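Local coordinates for protein putative alpha-L-fucosidase (Bacteroides thetaiotaomicron, PDB 4H41) that probably acts as an alpha-L-fucosidase in the breakdown of host glycans, using a TIM-barrel domain whose family function is still unassigned, at residues H44-Q49 / F313-S318; C270-E275 / D306-F311. One frame throughout, in Å; residues are numbered along the deposited sequence.

In the fold
Both contacts belong to the same side of a parallel eight-stranded TIM barrel, their centres about 17 Å apart. Contact 2 pairs the last two strands, 269-273 and 307-310; the chain then runs straight into helix 313-316, which contact 1 ties to the loop after the first strand. Phe311 is the bridge between them: its CZ lies 3.9 Å from Ile46 CG1, and its CE1 is 4.1 Å from Phe316 CE2. Unidentified small molecules are hydrogen-bonded to Asp45 OD2 and to Asn273 ND2. They are probably from the crystallisation liquor, but they lie toward the C-terminal mouth of the barrel, where TIM-barrel enzymes carry their active sites.

Contact 1. Residues H44-Q49 / F313-S318; sequences HDIPHQ and FSHFMS
The imidazole of His315 lies between two side chains of the 44-49 loop. Over one face sits Ile46 CG2, a CH-pi contact 3.4 Å from the ring centroid and shifted toward the CD2-NE2 side; over the opposite face, Gln49 NE2 stands above the middle of the ring. The Gln49 amide is turned 36° from the ring plane, so the two groups are not stacked flat. At the ring edge, His315 NE2 donates to Pro47 O at 2.9 Å, slightly tilted from the ring plane. Phe316 is also met at its edge, with Ile46 CD1 4.1 Å from its CZ, while the CB of His315 covers one of its faces.

Branching suits Ile46 here: a chi1 of -51° puts CG2 anti to the backbone N and aims it at the imidazole, leaving the other branch for the phenyl ring. Gln49 is long enough to pass alongside the histidine, its CG 3.4 Å from His315 NE2, before its own NE2 donates to Ser314 O at 3.1 Å. That donor approaches from above the carbonyl plane, 65° out of it. Gln49 OE1 pairs with Ala322 N, so the amide is held at both ends.

Since His315 ND1 is bonded to Glu312, both ring nitrogens help fix the rotation of the imidazole. Were the ring cut back to an alanine here, Pro47 O and Glu312 would probably lose their shared partner, and the Gln49 amide would be likely to shift without the ring between it and Ile46.

Pro47 also packs on Leu286 of the second subunit. Barrel closure, which makes the first and eighth strands of a TIM barrel neighbours, brings the loop after the one beside the short helix after the other.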
loop_
_atom_site.group_PDB
_atom_site.type_symbol
_atom_site.label_atom_id
_atom_site.label_comp_id
_atom_site.label_asym_id
_atom_site.label_seq_id
_atom_site.Cartn_x
_atom_site.Cartn_y
_atom_site.Cartn_z
ATOM N N HIS B 44 5.092 12.853 8.668
ATOM C CA HIS B 44 6.129 12.899 7.649
ATOM C C HIS B 44 5.804 12.000 6.445
ATOM O O HIS B 44 6.227 12.302 5.322
ATOM C CB HIS B 44 7.451 12.373 8.209
ATOM C CG HIS B 44 8.211 13.329 9.081
ATOM N ND1 HIS B 44 9.183 12.865 9.946
ATOM C CD2 HIS B 44 8.187 14.677 9.143
ATOM C CE1 HIS B 44 9.685 13.944 10.534
ATOM N NE2 HIS B 44 9.133 15.051 10.060
ATOM N N ASP B 45 5.191 10.841 6.700
ATOM C CA ASP B 45 5.126 9.788 5.701
ATOM C C ASP B 45 4.031 8.750 5.867
ATOM O O ASP B 45 4.117 7.681 5.237
ATOM C CB ASP B 45 6.490 9.054 5.723
ATOM C CG ASP B 45 6.821 8.387 7.050
ATOM O OD1 ASP B 45 6.036 8.527 7.993
ATOM O OD2 ASP B 45 7.850 7.683 7.123
ATOM N N ILE B 46 2.974 9.050 6.607
ATOM C CA ILE B 46 1.826 8.129 6.729
ATOM C C ILE B 46 0.621 8.815 6.069
ATOM O O ILE B 46 0.201 9.886 6.538
ATOM C CB ILE B 46 1.517 7.779 8.181
ATOM C CG1 ILE B 46 2.782 7.288 8.953
ATOM C CG2 ILE B 46 0.377 6.762 8.241
ATOM C CD1 ILE B 46 3.479 6.049 8.328
ATOM N N PRO B 47 -0.001 8.181 5.054
ATOM C CA PRO B 47 -1.119 8.828 4.359
ATOM C C PRO B 47 -2.252 9.184 5.303
ATOM O O PRO B 47 -2.539 8.471 6.273
ATOM C CB PRO B 47 -1.535 7.806 3.312
ATOM C CG PRO B 47 -0.264 7.081 3.008
ATOM C CD PRO B 47 0.401 6.938 4.343
ATOM N N HIS B 48 -2.817 10.339 5.062
ATOM C CA HIS B 48 -3.850 10.921 5.933
ATOM C C HIS B 48 -5.146 10.155 5.852
ATOM O O HIS B 48 -5.565 9.756 4.742
ATOM C CB HIS B 48 -4.070 12.382 5.511
ATOM C CG HIS B 48 -4.766 13.248 6.524
ATOM N ND1 HIS B 48 -4.222 13.500 7.759
ATOM C CD2 HIS B 48 -5.917 13.951 6.409
ATOM C CE1 HIS B 48 -5.055 14.344 8.371
ATOM N NE2 HIS B 48 -6.103 14.628 7.612
ATOM N N GLN B 49 -5.831 9.973 7.000
ATOM C CA GLN B 49 -7.122 9.237 6.987
ATOM C C GLN B 49 -8.325 10.155 6.782
ATOM O O GLN B 49 -9.409 9.650 6.632
ATOM C CB GLN B 49 -7.321 8.393 8.240
ATOM C CG GLN B 49 -6.195 7.362 8.393
ATOM C CD GLN B 49 -6.607 6.237 9.280
ATOM O OE1 GLN B 49 -7.347 5.371 8.862
ATOM N NE2 GLN B 49 -6.150 6.225 10.513
ATOM N N PHE B 313 -1.381 4.464 17.197
ATOM C CA PHE B 313 -2.656 3.768 17.379
ATOM C C PHE B 313 -3.634 3.973 16.233
ATOM O O PHE B 313 -4.177 2.974 15.728
ATOM C CB PHE B 313 -3.311 4.185 18.679
ATOM C CG PHE B 313 -4.626 3.518 18.954
ATOM C CD1 PHE B 313 -5.816 4.086 18.516
ATOM C CD2 PHE B 313 -4.688 2.353 19.693
ATOM C CE1 PHE B 313 -7.036 3.454 18.745
ATOM C CE2 PHE B 313 -5.907 1.708 19.894
ATOM C CZ PHE B 313 -7.075 2.276 19.436
ATOM N N SER B 314 -3.920 5.228 15.875
ATOM C CA SER B 314 -4.997 5.515 14.900
ATOM C C SER B 314 -4.861 4.775 13.561
ATOM O O SER B 314 -5.877 4.406 12.986
ATOM C CB SER B 314 -5.151 6.999 14.669
ATOM O OG SER B 314 -5.467 7.596 15.924
ATOM N N HIS B 315 -3.658 4.668 13.018
ATOM C CA HIS B 315 -3.460 3.951 11.765
ATOM C C HIS B 315 -3.229 2.478 11.959
ATOM O O HIS B 315 -3.633 1.661 11.099
ATOM C CB HIS B 315 -2.245 4.509 11.011
ATOM C CG HIS B 315 -2.483 5.828 10.340
ATOM N ND1 HIS B 315 -2.413 7.012 11.032
ATOM C CD2 HIS B 315 -2.758 6.104 9.044
ATOM C CE1 HIS B 315 -2.648 7.970 10.145
ATOM N NE2 HIS B 315 -2.812 7.463 8.933
ATOM N N PHE B 316 -2.458 2.116 12.991
ATOM C CA PHE B 316 -1.948 0.759 13.078
ATOM C C PHE B 316 -2.582 -0.156 14.113
ATOM O O PHE B 316 -2.366 -1.355 14.002
ATOM C CB PHE B 316 -0.432 0.792 13.227
ATOM C CG PHE B 316 0.187 1.555 12.073
ATOM C CD1 PHE B 316 0.138 1.053 10.784
ATOM C CD2 PHE B 316 0.779 2.796 12.270
ATOM C CE1 PHE B 316 0.686 1.756 9.708
ATOM C CE2 PHE B 316 1.351 3.492 11.188
ATOM C CZ PHE B 316 1.258 2.985 9.916
HETATM N N MSE B 317 -3.387 0.347 15.053
HETATM C CA MSE B 317 -4.081 -0.498 16.020
HETATM C C MSE B 317 -5.541 -0.188 16.158
HETATM O O MSE B 317 -6.210 -0.854 16.929
HETATM C CB MSE B 317 -3.423 -0.388 17.408
HETATM C CG MSE B 317 -1.988 -0.677 17.408
HETATM SE SE MSE B 317 -1.251 -0.600 19.260
HETATM C CE MSE B 317 -2.340 -2.027 20.052
ATOM N N SER B 318 -6.068 0.774 15.446
ATOM C CA SER B 318 -7.453 1.144 15.694
ATOM C C SER B 318 -8.462 0.333 14.929
ATOM O O SER B 318 -8.333 0.188 13.726
ATOM C CB SER B 318 -7.670 2.602 15.319
ATOM O OG SER B 318 -9.048 2.950 15.423
#

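Contact 2. Residues C270-E275 / D306-F311; sequences CWTNAE and DKAITF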
loop_
_atom_site.group_PDB
_atom_site.type_symbol
_atom_site.label_atom_id
_atom_site.label_comp_id
_atom_site.label_asym_id
_atom_site.label_seq_id
_atom_site.Cartn_x
_atom_site.Cartn_y
_atom_site.Cartn_z
ATOM N N CYS B 270 12.674 5.382 31.482
ATOM C CA CYS B 270 13.023 4.577 30.322
ATOM C C CYS B 270 11.750 4.067 29.684
ATOM O O CYS B 270 11.054 3.209 30.242
ATOM C CB CYS B 270 13.943 3.429 30.740
ATOM S SG CYS B 270 14.649 2.552 29.345
ATOM N N TRP B 271 11.391 4.668 28.571
ATOM C CA TRP B 271 10.198 4.282 27.838
ATOM C C TRP B 271 10.565 3.515 26.606
ATOM O O TRP B 271 11.678 3.610 26.117
ATOM C CB TRP B 271 9.413 5.533 27.414
ATOM C CG TRP B 271 8.776 6.338 28.523
ATOM C CD1 TRP B 271 8.975 6.212 29.875
ATOM C CD2 TRP B 271 7.973 7.509 28.344
ATOM N NE1 TRP B 271 8.269 7.175 30.545
ATOM C CE2 TRP B 271 7.637 7.986 29.628
ATOM C CE3 TRP B 271 7.416 8.145 27.215
ATOM C CZ2 TRP B 271 6.826 9.113 29.815
ATOM C CZ3 TRP B 271 6.585 9.245 27.405
ATOM C CH2 TRP B 271 6.333 9.743 28.688
ATOM N N THR B 272 9.597 2.812 26.044
ATOM C CA THR B 272 9.765 2.201 24.726
ATOM C C THR B 272 8.712 2.788 23.783
ATOM O O THR B 272 7.558 2.968 24.180
ATOM C CB THR B 272 9.727 0.671 24.718
ATOM O OG1 THR B 272 10.061 0.248 23.393
ATOM C CG2 THR B 272 8.380 0.087 25.121
ATOM N N ASN B 273 9.125 3.121 22.562
ATOM C CA ASN B 273 8.200 3.526 21.509
ATOM C C ASN B 273 8.051 2.262 20.685
ATOM O O ASN B 273 8.907 1.938 19.843
ATOM C CB ASN B 273 8.684 4.728 20.719
ATOM C CG ASN B 273 7.794 5.036 19.542
ATOM O OD1 ASN B 273 6.832 4.328 19.266
ATOM N ND2 ASN B 273 8.109 6.085 18.817
ATOM N N ALA B 274 7.034 1.484 21.038
ATOM C CA ALA B 274 6.751 0.196 20.427
ATOM C C ALA B 274 6.010 0.403 19.130
ATOM O O ALA B 274 4.814 0.654 19.139
ATOM C CB ALA B 274 5.949 -0.682 21.371
ATOM N N GLU B 275 6.734 0.357 18.023
ATOM C CA GLU B 275 6.153 0.574 16.698
ATOM C C GLU B 275 5.112 -0.493 16.385
ATOM O O GLU B 275 5.403 -1.689 16.479
ATOM C CB GLU B 275 7.241 0.582 15.654
ATOM C CG GLU B 275 8.181 1.763 15.842
ATOM C CD GLU B 275 9.323 1.849 14.849
ATOM O OE1 GLU B 275 9.617 0.819 14.197
ATOM O OE2 GLU B 275 9.802 2.984 14.605
ATOM N N ASP B 306 9.567 1.584 32.146
ATOM C CA ASP B 306 8.556 2.327 32.892
ATOM C C ASP B 306 7.286 2.494 32.145
ATOM O O ASP B 306 6.270 2.619 32.789
ATOM C CB ASP B 306 9.088 3.746 33.265
ATOM C CG ASP B 306 10.390 3.685 34.004
ATOM O OD1 ASP B 306 10.477 2.908 34.963
ATOM O OD2 ASP B 306 11.358 4.307 33.543
ATOM N N LYS B 307 7.336 2.671 30.829
ATOM C CA LYS B 307 6.145 2.906 30.026
ATOM C C LYS B 307 6.343 2.500 28.599
ATOM O O LYS B 307 7.453 2.583 28.063
ATOM C CB LYS B 307 5.771 4.420 30.055
ATOM C CG LYS B 307 4.362 4.776 29.549
ATOM C CD LYS B 307 4.147 6.310 29.548
ATOM C CE LYS B 307 2.729 6.771 29.266
ATOM N NZ LYS B 307 1.758 6.284 30.269
ATOM N N ALA B 308 5.255 2.048 27.958
ATOM C CA ALA B 308 5.278 1.771 26.516
ATOM C C ALA B 308 4.309 2.725 25.843
ATOM O O ALA B 308 3.160 2.868 26.262
ATOM C CB ALA B 308 4.926 0.334 26.196
ATOM N N ILE B 309 4.777 3.376 24.807
ATOM C CA ILE B 309 3.951 4.211 23.944
ATOM C C ILE B 309 4.054 3.587 22.559
ATOM O O ILE B 309 4.910 2.732 22.341
ATOM C CB ILE B 309 4.353 5.706 23.988
ATOM C CG1 ILE B 309 5.727 5.951 23.309
ATOM C CG2 ILE B 309 4.330 6.206 25.447
ATOM C CD1 ILE B 309 6.118 7.437 23.227
ATOM N N THR B 310 3.231 4.022 21.600
ATOM C CA THR B 310 3.339 3.496 20.252
ATOM C C THR B 310 3.165 4.565 19.206
ATOM O O THR B 310 2.348 5.477 19.361
ATOM C CB THR B 310 2.262 2.370 20.022
ATOM O OG1 THR B 310 2.446 1.745 18.744
ATOM C CG2 THR B 310 0.816 2.892 20.079
ATOM N N PHE B 311 3.917 4.420 18.137
ATOM C CA PHE B 311 3.650 5.037 16.837
ATOM C C PHE B 311 3.023 3.883 16.040
ATOM O O PHE B 311 3.738 2.951 15.682
ATOM C CB PHE B 311 4.892 5.607 16.164
ATOM C CG PHE B 311 4.534 6.402 14.932
ATOM C CD1 PHE B 311 4.272 5.766 13.730
ATOM C CD2 PHE B 311 4.286 7.766 15.018
ATOM C CE1 PHE B 311 3.810 6.467 12.633
ATOM C CE2 PHE B 311 3.842 8.479 13.909
ATOM C CZ PHE B 311 3.616 7.825 12.719
#
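Trp271 CG is anti to the carbonyl carbon (chi1 -68°), which lays the indole alongside Lys307, whose CG is anti to the backbone N and whose chain runs out in the same direction. Lys307 CB covers the five-membered ring, 3.7 Å from its centroid, and CD continues along the same face, 3.9 Å from Trp271 CE2. A lysine suits this place because its methylene chain packs on the indole while NZ reaches Thr35 and Asp69; Trp271 NE1 pairs with Gln269.

At one end, Asp306 OD2 accepts a nearly straight bond from Cys270 N at 2.7 Å, and Asp306 N returns one to Cys270 O. Lys307 N, buried nearby, has no partner in the model. The regular parallel pairing follows: Thr272 N donates to Lys307 O, Ile309 N to Thr272 O at 2.9 Å, and Ala274 N to Ile309 O. Beyond it, side chains take over: the Thr310 hydroxyl donates to Ala274 O, OG1 lying 2.6 Å away, and Asn273 OD1 receives a weak bond from Phe311 N, while Asn273 ND2 pairs with Ser196.

Thr272 CG2 meets Ala308 CB at 3.6 Å on the face covered by helix 290-302, where Leu297 packs on the small Ala308. Trp271, Lys307, Asn273 and Ile309 are on the other face. With helix 290-302 between them in the chain, the two strands form the last beta-alpha-beta unit, flanked by strand 239-243 beside Trp271 and Asn273 and by strand 34-39 beside Ala308 and Thr310.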